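Local coordinates for protein Non-reducing end beta-L-arabinofuranosidase (Bacteroides thetaiotaomicron, PDB 5MQO) that probably acts as an aceric acidase, a family GH127 glycoside hydrolase that helps gut bacteria take apart plant pectin, at residues A[640-645]-A[678-683]; A[267-272]-A[286-291]; A[500-505]-A[519-524]. One frame throughout, in Å; residues are numbered along the deposited sequence.

In the fold
The three contacts follow the chain through the three family regions of GH127: contact 2 lies in the helical catalytic region, contact 3 in the middle region and contact 1 in the C-terminal region. None touches another. Contacts 1 and 2 sit on opposite sides of the chain's centre, with their own centres 41 Å apart and nearest atoms about 26 Å apart. Contact 3 is closer to contact 1, the nearest atoms being about 16 Å apart, than to contact 2, whose nearest atoms are about 33 Å away. Contact 1 is wholly buried, whereas the other two reach the surface. Each joins parts of its own region.

Contact 1 (A[640-645]-A[678-683]); sequences SSIVAL and PYYAWG
Ile642 pushes its CD1 methyl against the ring of Pro678, CD1 to CD 3.4 Å, where the curled sheet of the C-terminal region gives way to a turn. Strands 640-651 and 670-678 are antiparallel neighbours in that sheet, and Leu645 still bonds through its backbone to Leu676. Beyond Pro678 the backbone leaves the sheet, and side chains rather than backbone bonds span the gap to 640-645. The turn is held by Trp682 N to Tyr679 O at 2.7 Å, with a weak bond from Ala681 N to Pro678 O just before it.

Ile642 does most of the touching, with two branches used separately. CG1 stands between the backbone N and the carbonyl carbon (chi1 79°), and the nearly straight chi2 carries CD1 on to the proline. The other branch, CG2, meets the phenol end of Tyr680, at 3.7 Å from OH; the two side chains run past each other in opposite directions. Ala681 adds a looser contact: its CB is 4.4 Å from Ile642 CD1 and also rests 4.1 Å above one face of the Tyr680 ring, toward the rim. Phe50 and Trp511 add aromatic neighbours to Tyr680, and Ile637 of the adjoining strand packs on Ile642.

Away from this close fit the contact thins out on both flanks. Partly exposed Ser641 turns its CB away from the turn and rests on Lys634. Ser640 points inward but stops short of the turn, its OG hydrogen-bonded to Glu53. At the other flank Val643 offers backbone instead of side chain: its O lies 4.0 Å from Pro678 CD, and is hydrogen-bonded to the hydroxyl of Tyr606.

Contact 2 (A[267-272]-A[286-291]); sequences LIDIRG and PFRDQY
The last turn of helix 258-270 is tied to a short 3-10 turn, 287-289, by the salt bridge between Asp269 and Arg288. A single carboxylate oxygen takes both terminal nitrogens: Arg288 NH1 is 2.8 Å from Asp269 OD1, and NH2 makes a weak bond of 3.2 Å to the same atom. The fork is not coplanar. The carboxylate and guanidinium planes are turned 60° apart, and NH1 reaches OD1 on its anti side, 33° out of the carboxylate plane. Arg288 spans the gap with a chain extended from CG to NE, and its NH2 also bridges to Glu316, so two acids probably fix the rotation of the guanidinium.

On the buried side of this link, Ile268 turns inward. Its CG2, anti to the backbone N, touches Phe287 CB at 4.2 Å, the two side chains lying alongside and pointing the same way. Val307 meets both residues from helix 297-314, and Leu323 of helix 317-333 reaches the phenylalanine. Such packing of successive helices and their connecting loops fits the (alpha/alpha)6 barrel expected of a GH127 catalytic domain.

Farther along, at Arg271 and Gly272, the backbones themselves come together. Pro286 CA makes a CA-H...O contact of 3.3 Å with Arg271 O, while the proline's CG lies 4.0 Å from Gly272 O. Gly272 takes a positive phi of 80° here, its CA 4.2 Å from that of Pro286. Arg271 sends its buried guanidinium elsewhere, NH1 to the carbonyl of Asn281 and NH2 to the hydroxyl of Tyr245.

Contact 3 (A[500-505]-A[519-524]); sequences ELALVQ and LNKVPR
The flat amide of Asn520 and a methyl of Val504 meet at a slant, Val504 CG2 lying 3.6 Å from Asn520 CG; the still closer approach of that methyl to OD1 is doubtfully short. With CG2 set beside its own backbone N, the valine methyl leans across to the neighbouring strand. At the far end another flat group, the Glu500 carboxylate, has OE1 3.9 Å from Lys521 CD. The two side chains cross at a slant; the lysine chain bends at chi2 and chi3, and its NZ lies 5.3 Å from OE1, so any attraction would act without direct contact. Next along the chain, the Pro523 ring sets CD 3.2 Å from the backbone O of Glu500, a proline having no N-H to offer this carbonyl.

Between these ends lies a classic beta bulge in the hairpin of strands 500-506 and 514-521. Two residues, Asn520 and Lys521, stand opposite the single Ala502, whose O receives the N-H of Asn520 at 3.0 Å and, more weakly, that of Lys521. The return bond, Ala502 N to Lys521 O, is straighter, with 158° at the hydrogen. One extra residue on the second strand shifts the register by one: Ala502 pairs with Lys521, but Leu503 with Leu519.

The buried face is leucine-rich. Leu519 CD2 lies 4.1 Å from Leu503 CB and also touches a methyl of Leu501, while Leu501 CB meets the Pro523 ring. Trp567 packs on Leu519 and Trp495 on Leu501, both from loops. The hairpin is internal to a seven-stranded antiparallel sheet of the middle region: strand 489-494 flanks it on one side, with Leu491 against Leu503, and strand 572-577 on the other.

Contact 1 (A[640-645]-A[678-683])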
# COMPACT_ATOMS: atom_id res chain seq x y z
N SER A 640 6.71 -4.24 -20.96
CA SER A 640 6.56 -5.03 -19.72
C SER A 640 5.74 -6.28 -20.05
O SER A 640 4.70 -6.17 -20.73
CB SER A 640 5.85 -4.21 -18.62
OG SER A 640 6.02 -4.79 -17.34
N SER A 641 6.22 -7.44 -19.60
CA SER A 641 5.54 -8.69 -19.88
C SER A 641 4.51 -8.91 -18.79
O SER A 641 4.86 -8.98 -17.61
CB SER A 641 6.49 -9.88 -19.95
OG SER A 641 5.82 -11.02 -20.49
N ILE A 642 3.25 -9.00 -19.19
CA ILE A 642 2.16 -9.19 -18.25
C ILE A 642 1.34 -10.41 -18.71
O ILE A 642 1.33 -10.75 -19.91
CB ILE A 642 1.27 -7.90 -18.08
CG1 ILE A 642 0.29 -7.75 -19.25
CG2 ILE A 642 2.12 -6.63 -17.91
CD1 ILE A 642 -0.79 -6.70 -19.05
N VAL A 643 0.69 -11.08 -17.76
CA VAL A 643 -0.23 -12.13 -18.08
C VAL A 643 -1.61 -11.52 -18.31
O VAL A 643 -2.24 -11.02 -17.39
CB VAL A 643 -0.30 -13.19 -16.98
CG1 VAL A 643 -1.35 -14.25 -17.34
CG2 VAL A 643 1.07 -13.83 -16.80
N ALA A 644 -2.06 -11.53 -19.56
CA ALA A 644 -3.47 -11.28 -19.87
C ALA A 644 -4.27 -12.59 -19.77
O ALA A 644 -3.70 -13.66 -19.65
CB ALA A 644 -3.64 -10.63 -21.25
N LEU A 645 -5.59 -12.49 -19.75
CA LEU A 645 -6.45 -13.66 -19.69
C LEU A 645 -7.38 -13.53 -20.89
O LEU A 645 -7.98 -12.47 -21.08
CB LEU A 645 -7.22 -13.72 -18.37
CG LEU A 645 -6.37 -13.68 -17.07
CD1 LEU A 645 -7.19 -13.25 -15.84
CD2 LEU A 645 -5.67 -15.00 -16.84
N PRO A 678 -4.24 -6.85 -16.04
CA PRO A 678 -4.24 -6.47 -14.63
C PRO A 678 -4.67 -5.03 -14.45
O PRO A 678 -4.31 -4.18 -15.27
CB PRO A 678 -2.78 -6.64 -14.22
CG PRO A 678 -2.24 -7.63 -15.19
CD PRO A 678 -2.89 -7.21 -16.47
N TYR A 679 -5.44 -4.78 -13.40
CA TYR A 679 -5.91 -3.44 -13.11
C TYR A 679 -4.76 -2.48 -13.06
O TYR A 679 -4.84 -1.43 -13.71
CB TYR A 679 -6.67 -3.41 -11.80
CG TYR A 679 -7.12 -2.06 -11.33
CD1 TYR A 679 -8.19 -1.39 -11.95
CD2 TYR A 679 -6.52 -1.48 -10.23
CE1 TYR A 679 -8.62 -0.15 -11.48
CE2 TYR A 679 -6.95 -0.25 -9.75
CZ TYR A 679 -7.99 0.42 -10.37
OH TYR A 679 -8.37 1.63 -9.86
N TYR A 680 -3.68 -2.83 -12.36
CA TYR A 680 -2.59 -1.89 -12.16
C TYR A 680 -2.09 -1.34 -13.50
O TYR A 680 -1.76 -0.17 -13.59
CB TYR A 680 -1.44 -2.50 -11.36
CG TYR A 680 -0.48 -3.35 -12.16
CD1 TYR A 680 0.60 -2.79 -12.80
CD2 TYR A 680 -0.66 -4.72 -12.25
CE1 TYR A 680 1.47 -3.57 -13.53
CE2 TYR A 680 0.21 -5.52 -12.99
CZ TYR A 680 1.26 -4.93 -13.62
OH TYR A 680 2.10 -5.71 -14.33
N ALA A 681 -2.06 -2.20 -14.52
CA ALA A 681 -1.63 -1.82 -15.87
C ALA A 681 -2.70 -1.11 -16.74
O ALA A 681 -2.45 -0.88 -17.93
CB ALA A 681 -1.16 -3.07 -16.61
N TRP A 682 -3.87 -0.77 -16.17
CA TRP A 682 -4.88 -0.07 -16.97
C TRP A 682 -4.38 1.32 -17.36
O TRP A 682 -3.45 1.86 -16.74
CB TRP A 682 -6.27 -0.05 -16.32
CG TRP A 682 -6.61 1.12 -15.53
CD1 TRP A 682 -6.34 1.31 -14.24
CD2 TRP A 682 -7.35 2.25 -15.97
NE1 TRP A 682 -6.85 2.50 -13.82
CE2 TRP A 682 -7.47 3.11 -14.87
CE3 TRP A 682 -7.91 2.64 -17.19
CZ2 TRP A 682 -8.15 4.35 -14.93
CZ3 TRP A 682 -8.58 3.88 -17.27
CH2 TRP A 682 -8.69 4.71 -16.13
N GLY A 683 -4.97 1.85 -18.43
CA GLY A 683 -4.71 3.20 -18.89
C GLY A 683 -3.29 3.48 -19.33
O GLY A 683 -2.82 4.58 -19.15

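Contact 2 (A[267-272]-A[286-291])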
# COMPACT_ATOMS: atom_id res chain seq x y z
N LEU A 267 -0.77 13.19 21.30
CA LEU A 267 -1.42 13.40 20.02
C LEU A 267 -2.68 12.54 19.82
O LEU A 267 -3.63 13.00 19.20
CB LEU A 267 -0.40 13.22 18.90
CG LEU A 267 0.62 14.39 18.86
CD1 LEU A 267 1.89 14.01 18.14
CD2 LEU A 267 0.02 15.64 18.21
N ILE A 268 -2.69 11.32 20.36
CA ILE A 268 -3.88 10.42 20.34
C ILE A 268 -4.93 10.89 21.37
O ILE A 268 -6.15 11.05 21.08
CB ILE A 268 -3.48 8.95 20.62
CG1 ILE A 268 -2.60 8.41 19.50
CG2 ILE A 268 -4.72 8.08 20.71
CD1 ILE A 268 -1.95 7.07 19.79
N ASP A 269 -4.44 11.09 22.59
CA ASP A 269 -5.29 11.55 23.69
C ASP A 269 -6.06 12.85 23.42
O ASP A 269 -7.15 13.01 23.92
CB ASP A 269 -4.46 11.68 24.98
CG ASP A 269 -4.07 10.34 25.58
OD1 ASP A 269 -4.44 9.27 25.02
OD2 ASP A 269 -3.40 10.37 26.61
N ILE A 270 -5.46 13.76 22.66
CA ILE A 270 -6.09 15.02 22.33
C ILE A 270 -7.28 14.84 21.37
O ILE A 270 -8.26 15.53 21.51
CB ILE A 270 -5.07 16.01 21.75
CG1 ILE A 270 -4.42 16.78 22.90
CG2 ILE A 270 -5.72 17.02 20.80
CD1 ILE A 270 -3.23 17.64 22.47
N ARG A 271 -7.18 13.95 20.39
CA ARG A 271 -8.24 13.84 19.41
C ARG A 271 -9.56 13.89 20.10
O ARG A 271 -9.83 13.08 20.97
CB ARG A 271 -8.23 12.52 18.67
CG ARG A 271 -7.07 12.39 17.77
CD ARG A 271 -7.30 11.38 16.68
NE ARG A 271 -6.55 11.90 15.55
CZ ARG A 271 -7.07 12.56 14.54
NH1 ARG A 271 -8.39 12.71 14.42
NH2 ARG A 271 -6.27 13.03 13.59
N GLY A 272 -10.40 14.82 19.67
CA GLY A 272 -11.77 14.91 20.16
C GLY A 272 -11.93 15.57 21.49
O GLY A 272 -12.97 15.44 22.09
N PRO A 286 -13.52 11.35 20.86
CA PRO A 286 -12.19 10.81 21.16
C PRO A 286 -11.82 9.54 20.42
O PRO A 286 -12.70 8.82 19.97
CB PRO A 286 -12.28 10.52 22.66
CG PRO A 286 -13.19 11.60 23.13
CD PRO A 286 -14.25 11.65 22.10
N PHE A 287 -10.54 9.24 20.29
CA PHE A 287 -10.14 8.05 19.55
C PHE A 287 -10.66 6.78 20.19
O PHE A 287 -11.04 5.86 19.48
CB PHE A 287 -8.65 7.94 19.32
CG PHE A 287 -8.29 6.72 18.54
CD1 PHE A 287 -8.61 6.65 17.19
CD2 PHE A 287 -7.76 5.60 19.17
CE1 PHE A 287 -8.32 5.48 16.45
CE2 PHE A 287 -7.51 4.43 18.46
CZ PHE A 287 -7.78 4.36 17.11
N ARG A 288 -10.73 6.73 21.51
CA ARG A 288 -11.07 5.48 22.19
C ARG A 288 -12.54 5.11 22.06
O ARG A 288 -12.91 3.97 22.31
CB ARG A 288 -10.61 5.51 23.64
CG ARG A 288 -9.09 5.63 23.72
CD ARG A 288 -8.55 5.59 25.15
NE ARG A 288 -7.09 5.45 25.15
CZ ARG A 288 -6.23 6.41 24.81
NH1 ARG A 288 -6.62 7.65 24.43
NH2 ARG A 288 -4.92 6.15 24.85
N ASP A 289 -13.37 6.07 21.63
CA ASP A 289 -14.79 5.84 21.31
C ASP A 289 -15.03 5.40 19.88
O ASP A 289 -16.13 5.01 19.56
CB ASP A 289 -15.64 7.09 21.60
CG ASP A 289 -15.55 7.55 23.06
OD1 ASP A 289 -15.83 6.73 23.96
OD2 ASP A 289 -15.20 8.72 23.30
N GLN A 290 -14.02 5.48 19.02
CA GLN A 290 -14.15 5.14 17.60
C GLN A 290 -13.96 3.68 17.37
O GLN A 290 -12.88 3.16 17.66
CB GLN A 290 -13.10 5.87 16.77
CG GLN A 290 -13.31 7.38 16.70
CD GLN A 290 -12.20 8.09 15.93
OE1 GLN A 290 -11.72 7.61 14.89
NE2 GLN A 290 -11.82 9.25 16.42
N TYR A 291 -14.99 3.00 16.86
CA TYR A 291 -14.90 1.57 16.52
C TYR A 291 -15.23 1.30 15.04
O TYR A 291 -15.48 0.15 14.64
CB TYR A 291 -15.83 0.75 17.43
CG TYR A 291 -15.46 0.77 18.88
CD1 TYR A 291 -14.54 -0.17 19.40
CD2 TYR A 291 -16.00 1.73 19.75
CE1 TYR A 291 -14.19 -0.18 20.76
CE2 TYR A 291 -15.64 1.75 21.12
CZ TYR A 291 -14.74 0.79 21.62
OH TYR A 291 -14.38 0.77 22.95

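Contact 3 (A[500-505]-A[519-524])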
# COMPACT_ATOMS: atom_id res chain seq x y z
N GLU A 500 26.14 -13.93 9.28
CA GLU A 500 25.29 -13.74 8.11
C GLU A 500 24.39 -14.92 7.87
O GLU A 500 24.75 -16.06 8.10
CB GLU A 500 26.12 -13.55 6.83
CG GLU A 500 26.36 -12.10 6.42
CD GLU A 500 26.74 -11.95 4.94
OE1 GLU A 500 26.66 -12.94 4.16
OE2 GLU A 500 27.10 -10.80 4.57
N LEU A 501 23.19 -14.62 7.40
CA LEU A 501 22.31 -15.59 6.81
C LEU A 501 21.92 -14.96 5.51
O LEU A 501 21.44 -13.83 5.51
CB LEU A 501 21.09 -15.81 7.70
CG LEU A 501 20.21 -17.01 7.36
CD1 LEU A 501 19.33 -17.35 8.55
CD2 LEU A 501 19.37 -16.73 6.12
N ALA A 502 22.17 -15.64 4.41
CA ALA A 502 21.82 -15.11 3.10
C ALA A 502 20.95 -16.11 2.40
O ALA A 502 21.21 -17.30 2.49
CB ALA A 502 23.06 -14.84 2.28
N LEU A 503 19.91 -15.65 1.71
CA LEU A 503 19.14 -16.57 0.90
C LEU A 503 18.75 -15.96 -0.45
O LEU A 503 18.86 -14.77 -0.67
CB LEU A 503 17.96 -17.15 1.68
CG LEU A 503 16.91 -16.21 2.28
CD1 LEU A 503 15.89 -15.73 1.25
CD2 LEU A 503 16.19 -16.89 3.43
N VAL A 504 18.36 -16.84 -1.36
CA VAL A 504 18.00 -16.46 -2.71
C VAL A 504 16.60 -17.00 -3.00
O VAL A 504 16.33 -18.19 -2.83
CB VAL A 504 19.00 -17.00 -3.75
CG1 VAL A 504 18.73 -16.38 -5.11
CG2 VAL A 504 20.41 -16.67 -3.31
N GLN A 505 15.73 -16.10 -3.45
CA GLN A 505 14.34 -16.41 -3.75
C GLN A 505 14.19 -16.38 -5.25
O GLN A 505 14.52 -15.36 -5.87
CB GLN A 505 13.41 -15.39 -3.10
CG GLN A 505 11.93 -15.60 -3.42
CD GLN A 505 10.97 -15.11 -2.34
OE1 GLN A 505 11.37 -14.84 -1.21
NE2 GLN A 505 9.73 -15.00 -2.67
N LEU A 519 19.10 -21.41 0.43
CA LEU A 519 19.98 -20.89 1.50
C LEU A 519 21.45 -20.87 1.14
O LEU A 519 22.07 -21.92 1.14
CB LEU A 519 19.83 -21.77 2.72
CG LEU A 519 18.47 -21.62 3.37
CD1 LEU A 519 18.19 -22.87 4.17
CD2 LEU A 519 18.42 -20.37 4.25
N ASN A 520 22.01 -19.68 0.86
CA ASN A 520 23.45 -19.57 0.52
C ASN A 520 24.31 -19.68 1.74
O ASN A 520 25.11 -20.57 1.81
CB ASN A 520 23.80 -18.26 -0.17
CG ASN A 520 23.16 -18.12 -1.52
OD1 ASN A 520 23.06 -17.00 -2.03
ND2 ASN A 520 22.70 -19.22 -2.12
N LYS A 521 24.17 -18.76 2.68
CA LYS A 521 24.98 -18.77 3.90
C LYS A 521 24.07 -18.97 5.08
O LYS A 521 23.04 -18.32 5.18
CB LYS A 521 25.77 -17.47 4.06
CG LYS A 521 26.52 -17.08 2.79
CD LYS A 521 27.90 -16.50 3.05
CE LYS A 521 28.87 -17.01 1.99
NZ LYS A 521 30.22 -16.39 2.16
N VAL A 522 24.44 -19.93 5.93
CA VAL A 522 23.82 -20.14 7.22
C VAL A 522 24.97 -20.01 8.17
O VAL A 522 26.02 -20.62 7.94
CB VAL A 522 23.22 -21.56 7.36
CG1 VAL A 522 22.74 -21.83 8.78
CG2 VAL A 522 22.06 -21.75 6.40
N PRO A 523 24.80 -19.21 9.25
CA PRO A 523 25.90 -19.19 10.22
C PRO A 523 25.96 -20.54 10.96
O PRO A 523 24.91 -21.15 11.23
CB PRO A 523 25.55 -18.02 11.14
CG PRO A 523 24.11 -17.68 10.86
CD PRO A 523 23.60 -18.52 9.74
N ARG A 524 27.17 -21.01 11.26
CA ARG A 524 27.37 -22.39 11.76
C ARG A 524 26.78 -22.64 13.15
O ARG A 524 26.37 -23.76 13.44
CB ARG A 524 28.86 -22.81 11.74
CG ARG A 524 29.39 -23.20 10.35
CD ARG A 524 30.89 -23.50 10.35
NE ARG A 524 31.47 -23.53 8.99
CZ ARG A 524 32.78 -23.53 8.69
NH1 ARG A 524 33.71 -23.52 9.64
NH2 ARG A 524 33.16 -23.55 7.41